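Local coordinates for protein putative modulator of DNA gyrase (Bacteroides thetaiotaomicron, PDB 1VPB) that is a putative modulator of DNA gyrase of the peptidase U62 family and may act as a metallopeptidase, at residues L128-L136 and E184-L192; G305-T316 and P344-L352. All blocks are in the same frame, centred on the assembly; numbering follows the deposited sequence.

Contact 1 (128-136 with 184-192) and contact 2 (305-316 with 344-352) follow one another along the chain and lie in different family regions. Both are partly buried, with centres about 21 Å apart. Contact 1 lays a loop on a strand of the six-stranded antiparallel sheet. Its chemistry is mixed, with aromatic rings, a threonine methyl and a few polar bonds. Contact 2 joins two loops of the C-terminal region and lies nearer the chain centre. There, charged side chains grip serines, and water fills in between. The contacts touch directly: Leu128 CD1 packs 3.4 Å from Ala306 O, and the Phe309 ring meets Glu184 and Thr185.

Contact 1 of 2, residues L128-L136 and E184-L192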
ATOM      1  N   LEU A 128       2.899 -19.019 -21.065  1.00 32.79           N
ATOM      2  CA  LEU A 128       2.903 -18.478 -19.711  1.00 32.04           C
ATOM      3  C   LEU A 128       1.598 -18.755 -18.974  1.00 31.60           C
ATOM      4  O   LEU A 128       1.435 -18.341 -17.802  1.00 33.21           O
ATOM      5  CB  LEU A 128       3.133 -16.967 -19.760  1.00 30.59           C
ATOM      6  CG  LEU A 128       4.386 -16.532 -20.541  1.00 33.64           C
ATOM      7  CD1 LEU A 128       4.370 -15.022 -20.723  1.00 41.41           C
ATOM      8  CD2 LEU A 128       5.587 -16.954 -19.870  1.00 35.10           C
ATOM      9  N   TYR A 129       0.682 -19.462 -19.636  1.00 32.03           N
ATOM     10  CA  TYR A 129      -0.612 -19.791 -19.093  1.00 30.95           C
ATOM     11  C   TYR A 129      -0.779 -21.317 -18.961  1.00 33.48           C
ATOM     12  O   TYR A 129      -0.756 -22.023 -19.968  1.00 34.66           O
ATOM     13  CB  TYR A 129      -1.749 -19.241 -19.974  1.00 32.70           C
ATOM     14  CG  TYR A 129      -3.133 -19.389 -19.365  1.00 32.80           C
ATOM     15  CD1 TYR A 129      -3.814 -20.602 -19.370  1.00 41.80           C
ATOM     16  CD2 TYR A 129      -3.767 -18.317 -18.719  1.00 34.45           C
ATOM     17  CE1 TYR A 129      -5.046 -20.732 -18.776  1.00 42.07           C
ATOM     18  CE2 TYR A 129      -5.004 -18.465 -18.106  1.00 36.04           C
ATOM     19  CZ  TYR A 129      -5.654 -19.664 -18.144  1.00 42.84           C
ATOM     20  OH  TYR A 129      -6.916 -19.825 -17.529  1.00 40.18           O
ATOM     21  N   ASP A 130      -0.998 -21.771 -17.735  1.00 32.89           N
ATOM     22  CA  ASP A 130      -1.260 -23.199 -17.419  1.00 35.25           C
ATOM     23  C   ASP A 130      -2.699 -23.543 -17.766  1.00 36.73           C
ATOM     24  O   ASP A 130      -3.664 -23.157 -17.106  1.00 35.20           O
ATOM     25  CB  ASP A 130      -0.946 -23.392 -15.948  1.00 34.48           C
ATOM     26  CG  ASP A 130      -1.173 -24.787 -15.472  1.00 43.31           C
ATOM     27  OD1 ASP A 130      -1.442 -25.666 -16.344  1.00 36.52           O
ATOM     28  OD2 ASP A 130      -1.082 -25.067 -14.261  1.00 36.53           O
ATOM     29  N   ALA A 131      -2.876 -24.335 -18.824  1.00 35.66           N
ATOM     30  CA  ALA A 131      -4.212 -24.679 -19.274  1.00 37.91           C
ATOM     31  C   ALA A 131      -5.048 -25.460 -18.239  1.00 36.23           C
ATOM     32  O   ALA A 131      -6.277 -25.476 -18.327  1.00 42.07           O
ATOM     33  CB  ALA A 131      -4.074 -25.526 -20.514  1.00 42.32           C
ATOM     34  N   LYS A 132      -4.370 -26.110 -17.313  1.00 38.09           N
ATOM     35  CA  LYS A 132      -5.018 -26.796 -16.181  1.00 40.43           C
ATOM     36  C   LYS A 132      -5.708 -25.867 -15.170  1.00 42.12           C
ATOM     37  O   LYS A 132      -6.513 -26.309 -14.348  1.00 41.98           O
ATOM     38  CB  LYS A 132      -4.030 -27.677 -15.479  1.00 39.57           C
ATOM     39  CG  LYS A 132      -3.410 -28.751 -16.410  1.00 44.87           C
ATOM     40  CD  LYS A 132      -2.396 -29.698 -15.730  1.00 53.30           C
ATOM     41  CE  LYS A 132      -1.849 -30.797 -16.692  1.00 62.26           C
ATOM     42  NZ  LYS A 132      -0.367 -31.188 -16.468  1.00 65.23           N
ATOM     43  N   PHE A 133      -5.424 -24.579 -15.230  1.00 40.31           N
ATOM     44  CA  PHE A 133      -5.893 -23.669 -14.201  1.00 37.67           C
ATOM     45  C   PHE A 133      -7.385 -23.856 -13.883  1.00 39.13           C
ATOM     46  O   PHE A 133      -7.739 -24.011 -12.738  1.00 37.79           O
ATOM     47  CB  PHE A 133      -5.608 -22.227 -14.620  1.00 36.86           C
ATOM     48  CG  PHE A 133      -6.013 -21.204 -13.588  1.00 36.86           C
ATOM     49  CD1 PHE A 133      -5.129 -20.859 -12.581  1.00 40.14           C
ATOM     50  CD2 PHE A 133      -7.234 -20.587 -13.638  1.00 36.77           C
ATOM     51  CE1 PHE A 133      -5.494 -19.915 -11.613  1.00 38.85           C
ATOM     52  CE2 PHE A 133      -7.625 -19.653 -12.643  1.00 37.75           C
ATOM     53  CZ  PHE A 133      -6.722 -19.333 -11.649  1.00 39.26           C
ATOM     54  N   ALA A 134      -8.251 -23.821 -14.891  1.00 42.22           N
ATOM     55  CA  ALA A 134      -9.680 -23.774 -14.617  1.00 44.05           C
ATOM     56  C   ALA A 134     -10.170 -25.098 -14.070  1.00 43.36           C
ATOM     57  O   ALA A 134     -11.168 -25.127 -13.348  1.00 48.12           O
ATOM     58  CB  ALA A 134     -10.471 -23.402 -15.832  1.00 46.93           C
ATOM     59  N   SER A 135      -9.451 -26.174 -14.319  1.00 43.01           N
ATOM     60  CA  SER A 135      -9.898 -27.471 -13.875  1.00 43.55           C
ATOM     61  C   SER A 135      -9.484 -27.838 -12.438  1.00 41.25           C
ATOM     62  O   SER A 135      -9.874 -28.907 -11.957  1.00 41.26           O
ATOM     63  CB  SER A 135      -9.307 -28.549 -14.813  1.00 44.59           C
ATOM     64  OG  SER A 135      -7.916 -28.732 -14.545  1.00 51.47           O
ATOM     65  N   LEU A 136      -8.654 -27.025 -11.778  1.00 39.21           N
ATOM     66  CA  LEU A 136      -8.022 -27.426 -10.506  1.00 38.40           C
ATOM     67  C   LEU A 136      -9.061 -27.424  -9.422  1.00 36.26           C
ATOM     68  O   LEU A 136     -10.038 -26.665  -9.521  1.00 39.28           O
ATOM     69  CB  LEU A 136      -6.905 -26.455 -10.095  1.00 37.61           C
ATOM     70  CG  LEU A 136      -5.758 -26.450 -11.096  1.00 41.16           C
ATOM     71  CD1 LEU A 136      -4.758 -25.382 -10.688  1.00 46.95           C
ATOM     72  CD2 LEU A 136      -5.137 -27.821 -11.118  1.00 46.37           C
ATOM     73  N   GLU A 184      -2.298  -9.234 -27.308  1.00 32.55           N
ATOM     74  CA  GLU A 184      -2.943  -9.862 -26.188  1.00 33.99           C
ATOM     75  C   GLU A 184      -1.988 -10.775 -25.459  1.00 36.72           C
ATOM     76  O   GLU A 184      -1.003 -11.276 -26.049  1.00 35.13           O
ATOM     77  CB  GLU A 184      -4.200 -10.583 -26.543  1.00 40.66           C
ATOM     78  CG  GLU A 184      -4.105 -11.787 -27.368  1.00 43.88           C
ATOM     79  CD  GLU A 184      -5.502 -12.409 -27.552  1.00 48.92           C
ATOM     80  OE1 GLU A 184      -6.236 -12.703 -26.576  1.00 57.00           O
ATOM     81  OE2 GLU A 184      -5.839 -12.542 -28.697  1.00 49.98           O
ATOM     82  N   THR A 185      -2.226 -10.857 -24.154  1.00 34.23           N
ATOM     83  CA  THR A 185      -1.419 -11.694 -23.261  1.00 33.65           C
ATOM     84  C   THR A 185      -2.295 -12.486 -22.321  1.00 34.37           C
ATOM     85  O   THR A 185      -3.446 -12.141 -22.062  1.00 35.78           O
ATOM     86  CB  THR A 185      -0.447 -10.844 -22.486  1.00 36.11           C
ATOM     87  OG1 THR A 185      -1.165  -9.873 -21.666  1.00 37.30           O
ATOM     88  CG2 THR A 185       0.433 -10.060 -23.394  1.00 38.69           C
ATOM     89  N   LYS A 186      -1.767 -13.607 -21.815  1.00 32.97           N
ATOM     90  CA  LYS A 186      -2.470 -14.388 -20.782  1.00 33.15           C
ATOM     91  C   LYS A 186      -1.391 -15.113 -19.997  1.00 31.97           C
ATOM     92  O   LYS A 186      -0.375 -15.494 -20.550  1.00 33.93           O
ATOM     93  CB  LYS A 186      -3.489 -15.414 -21.337  1.00 36.87           C
ATOM     94  CG  LYS A 186      -2.883 -16.410 -22.291  1.00 39.47           C
ATOM     95  CD  LYS A 186      -3.947 -17.359 -22.867  1.00 45.02           C
ATOM     96  CE  LYS A 186      -3.351 -18.214 -23.964  1.00 56.52           C
ATOM     97  NZ  LYS A 186      -4.231 -19.383 -24.141  1.00 63.70           N
ATOM     98  N   SER A 187      -1.596 -15.204 -18.689  1.00 30.99           N
ATOM     99  CA  SER A 187      -0.694 -15.923 -17.823  1.00 31.33           C
ATOM    100  C   SER A 187      -1.379 -16.400 -16.553  1.00 32.94           C
ATOM    101  O   SER A 187      -2.453 -15.895 -16.149  1.00 32.87           O
ATOM    102  CB  SER A 187       0.515 -15.086 -17.478  1.00 34.93           C
ATOM    103  OG  SER A 187       0.124 -13.921 -16.756  1.00 37.53           O
ATOM    104  N   THR A 188      -0.722 -17.376 -15.903  1.00 32.12           N
ATOM    105  CA  THR A 188      -1.145 -17.891 -14.607  1.00 30.33           C
ATOM    106  C   THR A 188      -0.008 -17.808 -13.623  1.00 31.85           C
ATOM    107  O   THR A 188       1.184 -17.596 -14.004  1.00 32.81           O
ATOM    108  CB  THR A 188      -1.647 -19.371 -14.707  1.00 33.37           C
ATOM    109  OG1 THR A 188      -0.639 -20.121 -15.448  1.00 33.82           O
ATOM    110  CG2 THR A 188      -2.901 -19.454 -15.477  1.00 33.57           C
ATOM    111  N   TRP A 189      -0.359 -17.909 -12.353  1.00 30.68           N
ATOM    112  CA  TRP A 189       0.621 -18.033 -11.283  1.00 32.57           C
ATOM    113  C   TRP A 189       0.039 -18.795 -10.120  1.00 32.34           C
ATOM    114  O   TRP A 189      -1.159 -18.776  -9.867  1.00 31.60           O
ATOM    115  CB  TRP A 189       1.186 -16.678 -10.810  1.00 35.24           C
ATOM    116  CG  TRP A 189       0.175 -15.798 -10.196  1.00 35.16           C
ATOM    117  CD1 TRP A 189      -0.646 -14.913 -10.846  1.00 39.48           C
ATOM    118  CD2 TRP A 189      -0.199 -15.748  -8.799  1.00 34.99           C
ATOM    119  NE1 TRP A 189      -1.483 -14.314  -9.935  1.00 38.38           N
ATOM    120  CE2 TRP A 189      -1.206 -14.766  -8.670  1.00 35.22           C
ATOM    121  CE3 TRP A 189       0.251 -16.384  -7.648  1.00 35.35           C
ATOM    122  CZ2 TRP A 189      -1.811 -14.467  -7.429  1.00 38.54           C
ATOM    123  CZ3 TRP A 189      -0.334 -16.064  -6.414  1.00 35.85           C
ATOM    124  CH2 TRP A 189      -1.347 -15.108  -6.325  1.00 38.99           C
ATOM    125  N   TYR A 190       0.941 -19.433  -9.376  1.00 30.51           N
ATOM    126  CA  TYR A 190       0.614 -20.156  -8.184  1.00 30.97           C
ATOM    127  C   TYR A 190       1.715 -19.925  -7.162  1.00 32.97           C
ATOM    128  O   TYR A 190       2.887 -19.785  -7.533  1.00 34.28           O
ATOM    129  CB  TYR A 190       0.591 -21.665  -8.458  1.00 31.47           C
ATOM    130  CG  TYR A 190      -0.302 -22.098  -9.603  1.00 30.85           C
ATOM    131  CD1 TYR A 190       0.171 -22.107 -10.911  1.00 30.61           C
ATOM    132  CD2 TYR A 190      -1.611 -22.513  -9.385  1.00 36.69           C
ATOM    133  CE1 TYR A 190      -0.655 -22.497 -11.969  1.00 29.76           C
ATOM    134  CE2 TYR A 190      -2.427 -22.915 -10.434  1.00 37.64           C
ATOM    135  CZ  TYR A 190      -1.949 -22.909 -11.713  1.00 34.12           C
ATOM    136  OH  TYR A 190      -2.731 -23.345 -12.780  1.00 37.95           O
ATOM    137  N   SER A 191       1.341 -19.884  -5.890  1.00 31.56           N
ATOM    138  CA  SER A 191       2.329 -19.698  -4.832  1.00 35.24           C
ATOM    139  C   SER A 191       1.953 -20.356  -3.549  1.00 34.34           C
ATOM    140  O   SER A 191       0.765 -20.484  -3.210  1.00 34.78           O
ATOM    141  CB  SER A 191       2.566 -18.215  -4.607  1.00 37.54           C
ATOM    142  OG  SER A 191       3.727 -18.024  -3.824  1.00 47.06           O
ATOM    143  N   LEU A 192       2.978 -20.797  -2.807  1.00 31.38           N
ATOM    144  CA  LEU A 192       2.800 -21.348  -1.483  1.00 30.67           C
ATOM    145  C   LEU A 192       3.824 -20.720  -0.577  1.00 33.13           C
ATOM    146  O   LEU A 192       4.968 -20.496  -0.969  1.00 33.33           O
ATOM    147  CB  LEU A 192       3.001 -22.865  -1.468  1.00 33.79           C
ATOM    148  CG  LEU A 192       1.875 -23.757  -2.006  1.00 34.50           C
ATOM    149  CD1 LEU A 192       2.461 -25.164  -2.337  1.00 35.31           C
ATOM    150  CD2 LEU A 192       0.771 -23.856  -1.009  1.00 33.57           C
TER
HETATM  151  O   HOH W   1       1.304 -16.952 -22.620  1.00 28.20           O
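Leu128 O accepts a hydrogen bond from Thr188 N (3.0 Å), where the loop 128-136 crosses strand 184-192. The CA atoms of the two segments are nearest at Tyr129 and Ser187. Water 1 adds a bridge from Leu128 N to Lys186 O. The loop then bends through a type I turn, Asp130 to Phe133. Asp130 N donates a nearly straight bond to Thr188 OG1 (2.8 Å, 167°). That hydroxyl is also bonded to Leu215 O. The methyl of Thr188 sits over one face of the Tyr129 ring, a CH-pi contact with CG2 3.6 Å from the ring centroid. With CG anti to the backbone N (chi1 -172°), the ring lies across both this methyl and the Lys186 chain. The strand belongs to the six-stranded antiparallel sheet, and Tyr129 OH reaches Glu170 on neighbouring strand 159-177. With the ring of Tyr129 replaced by an alanine, the Thr188 methyl is likely to lose one of its two aromatic neighbours, and Glu170 the hydroxyl it is bonded to. Farther along, Asp130 OD2 accepts a hydrogen bond from Met217 N, and a weak one from Tyr190 OH (2.8 Å). The Tyr190 hydroxyl lies at the edge of the Phe133 ring, 3.5 Å from CD1. Leu136 CD1 meets Tyr190 CE2 at 3.4 Å.

Contact 2 of 2, residues G305-T316 and P344-L352; sequences GARYFDNEGIAT and PTISGSSIL. With EDO (1,2-ethanediol), chain B.
An Asx turn at Asp310 organises this pairing of two irregular loops in the C-terminal metallopeptidase family region. The loop 305-316 leads to strand 319-323. The loop 344-352 leads into strand 352-354 of the same mixed sheet. Asp310 also starts a type I turn that ends at Gly313. Its two carboxylate oxygens divide the work. OD1 binds Glu312 N and Ile314 N from opposite faces of its plane, which holds the turn. OD2 reaches across to Ser347, taking bonds from OG at 2.8 Å and from N at 3.2 Å. The backbone N uses the anti lone pair, while OG comes from the anti side but 34° out of plane. Four bonds thus fix the carboxylate.

Beside it, the end of Ile346 slides past Asp310 and Ile314. Its CD1 lies 3.7 Å from Ile314 CG2. Thr316 CG2 also lies 4.0 Å from Ile346 CD1. The Arg307 chain is extended from CG to NE and runs toward Ser350. Water 2 accepts from Arg307 NH2 and donates to Ser347 OG, linking the arginine to the aspartate's partner. Water 3 takes bonds from Arg307 NH1 and Asn311 N.

At the other end, Gly305 has no room for a side chain: a CB would clash with Ser350 O and Ile351 CG1. Ile351 CD1 packs 3.9 Å from Ala306 CB. A bound 1,2-ethanediol, probably from the crystallisation liquor, accepts from Gly305 N and donates to Ala306 O. Ser350 OG lies in the guanidinium plane of Arg307 and accepts an almost straight bond from NE (2.8 Å, 178°).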
ATOM      1  N   GLY A 305       7.847 -13.029 -16.113  1.00 33.86           N
ATOM      2  CA  GLY A 305       8.396 -11.794 -16.656  1.00 32.22           C
ATOM      3  C   GLY A 305       8.418 -11.690 -18.162  1.00 33.33           C
ATOM      4  O   GLY A 305       8.577 -10.610 -18.753  1.00 32.77           O
ATOM      5  N   ALA A 306       8.312 -12.834 -18.842  1.00 34.05           N
ATOM      6  CA  ALA A 306       8.474 -12.828 -20.285  1.00 33.39           C
ATOM      7  C   ALA A 306       7.325 -12.085 -20.982  1.00 31.58           C
ATOM      8  O   ALA A 306       6.170 -12.150 -20.548  1.00 32.75           O
ATOM      9  CB  ALA A 306       8.568 -14.255 -20.802  1.00 34.75           C
ATOM     10  N   ARG A 307       7.660 -11.383 -22.036  1.00 33.30           N
ATOM     11  CA  ARG A 307       6.675 -10.625 -22.824  1.00 33.03           C
ATOM     12  C   ARG A 307       7.246 -10.143 -24.137  1.00 29.68           C
ATOM     13  O   ARG A 307       8.445  -9.878 -24.248  1.00 33.96           O
ATOM     14  CB  ARG A 307       6.148  -9.432 -22.003  1.00 32.07           C
ATOM     15  CG  ARG A 307       7.193  -8.468 -21.607  1.00 34.20           C
ATOM     16  CD  ARG A 307       6.643  -7.258 -20.849  1.00 33.02           C
ATOM     17  NE  ARG A 307       7.745  -6.371 -20.447  1.00 34.42           N
ATOM     18  CZ  ARG A 307       7.585  -5.133 -19.998  1.00 37.64           C
ATOM     19  NH1 ARG A 307       6.374  -4.588 -19.853  1.00 35.90           N
ATOM     20  NH2 ARG A 307       8.640  -4.455 -19.643  1.00 37.43           N
ATOM     21  N   TYR A 308       6.377 -10.096 -25.159  1.00 31.80           N
ATOM     22  CA  TYR A 308       6.808  -9.601 -26.461  1.00 30.63           C
ATOM     23  C   TYR A 308       6.639  -8.088 -26.694  1.00 32.77           C
ATOM     24  O   TYR A 308       7.149  -7.569 -27.648  1.00 33.21           O
ATOM     25  CB  TYR A 308       6.073 -10.355 -27.564  1.00 30.90           C
ATOM     26  CG  TYR A 308       6.601 -11.784 -27.759  1.00 29.05           C
ATOM     27  CD1 TYR A 308       7.958 -12.005 -27.835  1.00 33.87           C
ATOM     28  CD2 TYR A 308       5.731 -12.876 -27.808  1.00 31.67           C
ATOM     29  CE1 TYR A 308       8.448 -13.299 -28.006  1.00 31.71           C
ATOM     30  CE2 TYR A 308       6.221 -14.198 -27.984  1.00 33.68           C
ATOM     31  CZ  TYR A 308       7.603 -14.374 -28.091  1.00 32.77           C
ATOM     32  OH  TYR A 308       8.123 -15.671 -28.259  1.00 32.74           O
ATOM     33  N   PHE A 309       5.911  -7.437 -25.793  1.00 33.67           N
ATOM     34  CA  PHE A 309       5.746  -5.987 -25.902  1.00 32.14           C
ATOM     35  C   PHE A 309       5.513  -5.386 -24.524  1.00 32.69           C
ATOM     36  O   PHE A 309       5.037  -6.060 -23.623  1.00 33.87           O
ATOM     37  CB  PHE A 309       4.605  -5.607 -26.865  1.00 34.13           C
ATOM     38  CG  PHE A 309       3.343  -6.346 -26.645  1.00 31.36           C
ATOM     39  CD1 PHE A 309       3.099  -7.573 -27.300  1.00 31.49           C
ATOM     40  CD2 PHE A 309       2.350  -5.819 -25.830  1.00 37.92           C
ATOM     41  CE1 PHE A 309       1.933  -8.235 -27.119  1.00 35.72           C
ATOM     42  CE2 PHE A 309       1.163  -6.494 -25.666  1.00 33.86           C
ATOM     43  CZ  PHE A 309       0.991  -7.737 -26.291  1.00 35.65           C
ATOM     44  N   ASP A 310       5.808  -4.093 -24.400  1.00 33.70           N
ATOM     45  CA  ASP A 310       5.451  -3.390 -23.178  1.00 34.16           C
ATOM     46  C   ASP A 310       4.094  -2.751 -23.305  1.00 38.40           C
ATOM     47  O   ASP A 310       3.367  -2.949 -24.300  1.00 36.15           O
ATOM     48  CB  ASP A 310       6.536  -2.399 -22.791  1.00 32.88           C
ATOM     49  CG  ASP A 310       6.592  -1.147 -23.667  1.00 34.96           C
ATOM     50  OD1 ASP A 310       5.792  -0.967 -24.645  1.00 34.80           O
ATOM     51  OD2 ASP A 310       7.436  -0.250 -23.364  1.00 37.75           O
ATOM     52  N   ASN A 311       3.716  -1.941 -22.304  1.00 37.95           N
ATOM     53  CA  ASN A 311       2.369  -1.335 -22.396  1.00 38.84           C
ATOM     54  C   ASN A 311       2.127  -0.253 -23.454  1.00 40.46           C
ATOM     55  O   ASN A 311       0.969   0.169 -23.663  1.00 46.90           O
ATOM     56  CB  ASN A 311       1.992  -0.864 -20.973  1.00 38.94           C
ATOM     57  CG  ASN A 311       1.782  -2.035 -20.002  1.00 51.46           C
ATOM     58  OD1 ASN A 311       1.866  -3.235 -20.380  1.00 60.55           O
ATOM     59  ND2 ASN A 311       1.467  -1.697 -18.730  1.00 60.78           N
ATOM     60  N   GLU A 312       3.170   0.206 -24.141  1.00 36.80           N
ATOM     61  CA  GLU A 312       3.104   1.130 -25.213  1.00 37.93           C
ATOM     62  C   GLU A 312       3.111   0.378 -26.574  1.00 35.41           C
ATOM     63  O   GLU A 312       3.254   1.039 -27.591  1.00 37.79           O
ATOM     64  CB  GLU A 312       4.362   2.051 -25.269  1.00 42.19           C
ATOM     65  CG  GLU A 312       4.712   2.939 -24.129  1.00 56.58           C
ATOM     66  CD  GLU A 312       5.491   4.129 -24.661  1.00 54.28           C
ATOM     67  OE1 GLU A 312       6.718   4.062 -24.912  1.00 47.04           O
ATOM     68  OE2 GLU A 312       4.835   5.125 -24.892  1.00 54.57           O
ATOM     69  N   GLY A 313       3.093  -0.961 -26.536  1.00 37.16           N
ATOM     70  CA  GLY A 313       3.151  -1.810 -27.740  1.00 36.66           C
ATOM     71  C   GLY A 313       4.548  -2.065 -28.324  1.00 33.67           C
ATOM     72  O   GLY A 313       4.656  -2.763 -29.351  1.00 35.47           O
ATOM     73  N   ILE A 314       5.573  -1.512 -27.711  1.00 33.21           N
ATOM     74  CA  ILE A 314       6.919  -1.529 -28.236  1.00 32.92           C
ATOM     75  C   ILE A 314       7.382  -2.981 -28.169  1.00 33.44           C
ATOM     76  O   ILE A 314       7.260  -3.597 -27.136  1.00 32.36           O
ATOM     77  CB  ILE A 314       7.877  -0.644 -27.459  1.00 34.13           C
ATOM     78  CG1 ILE A 314       7.432   0.830 -27.504  1.00 40.75           C
ATOM     79  CG2 ILE A 314       9.272  -0.728 -28.016  1.00 36.67           C
ATOM     80  CD1 ILE A 314       7.037   1.251 -28.792  1.00 40.37           C
ATOM     81  N   ALA A 315       7.956  -3.474 -29.242  1.00 34.62           N
ATOM     82  CA  ALA A 315       8.516  -4.836 -29.230  1.00 33.57           C
ATOM     83  C   ALA A 315       9.698  -4.924 -28.236  1.00 33.24           C
ATOM     84  O   ALA A 315      10.672  -4.136 -28.319  1.00 33.48           O
ATOM     85  CB  ALA A 315       9.000  -5.189 -30.616  1.00 35.81           C
ATOM     86  N   THR A 316       9.653  -5.877 -27.323  1.00 32.70           N
ATOM     87  CA  THR A 316      10.799  -6.190 -26.465  1.00 31.99           C
ATOM     88  C   THR A 316      11.919  -6.813 -27.278  1.00 32.23           C
ATOM     89  O   THR A 316      11.670  -7.454 -28.292  1.00 32.82           O
ATOM     90  CB  THR A 316      10.404  -7.101 -25.326  1.00 32.86           C
ATOM     91  OG1 THR A 316       9.717  -8.244 -25.853  1.00 33.69           O
ATOM     92  CG2 THR A 316       9.352  -6.382 -24.378  1.00 35.13           C
ATOM     93  N   PRO A 344      14.296   6.241 -27.815  1.00 43.54           N
ATOM     94  CA  PRO A 344      13.628   5.378 -26.868  1.00 41.25           C
ATOM     95  C   PRO A 344      14.166   3.958 -27.019  1.00 39.76           C
ATOM     96  O   PRO A 344      14.639   3.576 -28.097  1.00 41.12           O
ATOM     97  CB  PRO A 344      12.146   5.427 -27.313  1.00 39.65           C
ATOM     98  CG  PRO A 344      12.209   5.772 -28.760  1.00 42.49           C
ATOM     99  CD  PRO A 344      13.446   6.551 -28.976  1.00 46.42           C
ATOM    100  N   THR A 345      14.034   3.177 -25.953  1.00 37.76           N
ATOM    101  CA  THR A 345      14.398   1.768 -25.929  1.00 38.86           C
ATOM    102  C   THR A 345      13.224   0.853 -25.623  1.00 37.81           C
ATOM    103  O   THR A 345      12.584   0.295 -26.533  1.00 40.18           O
ATOM    104  CB  THR A 345      15.652   1.534 -24.989  1.00 40.41           C
ATOM    105  OG1 THR A 345      15.402   2.006 -23.634  1.00 35.89           O
ATOM    106  CG2 THR A 345      16.809   2.297 -25.468  1.00 41.49           C
ATOM    107  N   ILE A 346      12.904   0.721 -24.348  1.00 36.77           N
ATOM    108  CA  ILE A 346      11.742   0.040 -23.884  1.00 34.61           C
ATOM    109  C   ILE A 346      11.480   0.647 -22.508  1.00 33.79           C
ATOM    110  O   ILE A 346      12.407   1.101 -21.860  1.00 35.25           O
ATOM    111  CB  ILE A 346      11.966  -1.511 -23.821  1.00 35.66           C
ATOM    112  CG1 ILE A 346      10.636  -2.294 -23.613  1.00 38.41           C
ATOM    113  CG2 ILE A 346      12.971  -1.875 -22.769  1.00 37.86           C
ATOM    114  CD1 ILE A 346       9.823  -2.440 -24.828  1.00 39.94           C
ATOM    115  N   SER A 347      10.244   0.597 -22.065  1.00 36.06           N
ATOM    116  CA  SER A 347       9.839   1.274 -20.811  1.00 36.81           C
ATOM    117  C   SER A 347      10.430   0.657 -19.557  1.00 38.23           C
ATOM    118  O   SER A 347      10.605   1.307 -18.509  1.00 37.90           O
ATOM    119  CB  SER A 347       8.333   1.309 -20.719  1.00 36.64           C
ATOM    120  OG  SER A 347       7.826   0.013 -20.630  1.00 39.27           O
ATOM    121  N   GLY A 348      10.784  -0.618 -19.627  1.00 34.70           N
ATOM    122  CA  GLY A 348      11.403  -1.280 -18.468  1.00 34.92           C
ATOM    123  C   GLY A 348      11.880  -2.684 -18.836  1.00 36.33           C
ATOM    124  O   GLY A 348      11.533  -3.221 -19.916  1.00 33.45           O
ATOM    125  N   SER A 349      12.685  -3.242 -17.954  1.00 35.84           N
ATOM    126  CA  SER A 349      13.152  -4.627 -18.128  1.00 34.99           C
ATOM    127  C   SER A 349      12.043  -5.633 -17.961  1.00 34.07           C
ATOM    128  O   SER A 349      10.969  -5.307 -17.456  1.00 34.84           O
ATOM    129  CB  SER A 349      14.266  -4.930 -17.117  1.00 35.65           C
ATOM    130  OG  SER A 349      13.820  -4.774 -15.786  1.00 34.31           O
ATOM    131  N   SER A 350      12.300  -6.881 -18.408  1.00 33.73           N
ATOM    132  CA  SER A 350      11.304  -7.930 -18.388  1.00 33.15           C
ATOM    133  C   SER A 350      11.790  -9.111 -17.547  1.00 33.44           C
ATOM    134  O   SER A 350      11.142  -9.491 -16.587  1.00 32.77           O
ATOM    135  CB  SER A 350      10.993  -8.385 -19.781  1.00 34.48           C
ATOM    136  OG  SER A 350      10.401  -7.338 -20.585  1.00 34.94           O
ATOM    137  N   ILE A 351      12.981  -9.642 -17.899  1.00 33.77           N
ATOM    138  CA  ILE A 351      13.619 -10.676 -17.089  1.00 32.38           C
ATOM    139  C   ILE A 351      15.081 -10.357 -17.006  1.00 31.96           C
ATOM    140  O   ILE A 351      15.746 -10.309 -18.020  1.00 31.90           O
ATOM    141  CB  ILE A 351      13.451 -12.112 -17.683  1.00 31.93           C
ATOM    142  CG1 ILE A 351      11.993 -12.484 -17.839  1.00 33.30           C
ATOM    143  CG2 ILE A 351      14.149 -13.131 -16.757  1.00 34.69           C
ATOM    144  CD1 ILE A 351      11.745 -13.831 -18.529  1.00 34.03           C
ATOM    145  N   LEU A 352      15.546 -10.050 -15.793  1.00 33.96           N
ATOM    146  CA  LEU A 352      16.960  -9.756 -15.598  1.00 34.30           C
ATOM    147  C   LEU A 352      17.720 -11.011 -15.285  1.00 31.97           C
ATOM    148  O   LEU A 352      17.385 -11.758 -14.349  1.00 33.63           O
ATOM    149  CB  LEU A 352      17.172  -8.753 -14.506  1.00 35.05           C
ATOM    150  CG  LEU A 352      16.581  -7.368 -14.840  1.00 35.46           C
ATOM    151  CD1 LEU A 352      16.691  -6.483 -13.646  1.00 43.10           C
ATOM    152  CD2 LEU A 352      17.238  -6.684 -15.997  1.00 37.85           C
TER
HETATM  153  C1  EDO B 440       4.421 -13.988 -17.025  1.00 34.22           C
HETATM  154  O1  EDO B 440       4.878 -13.696 -15.721  1.00 27.25           O
HETATM  155  C2  EDO B 440       4.067 -12.709 -17.737  1.00 33.53           C
HETATM  156  O2  EDO B 440       5.212 -11.897 -18.003  1.00 25.65           O
HETATM  157  O   HOH W   2       7.880  -1.870 -18.682  1.00 24.05           O
HETATM  158  O   HOH W   3       5.067  -1.686 -19.700  1.00 26.25           O
HETATM  159  O   HOH W   4      12.705  -2.581 -27.261  1.00 19.78           O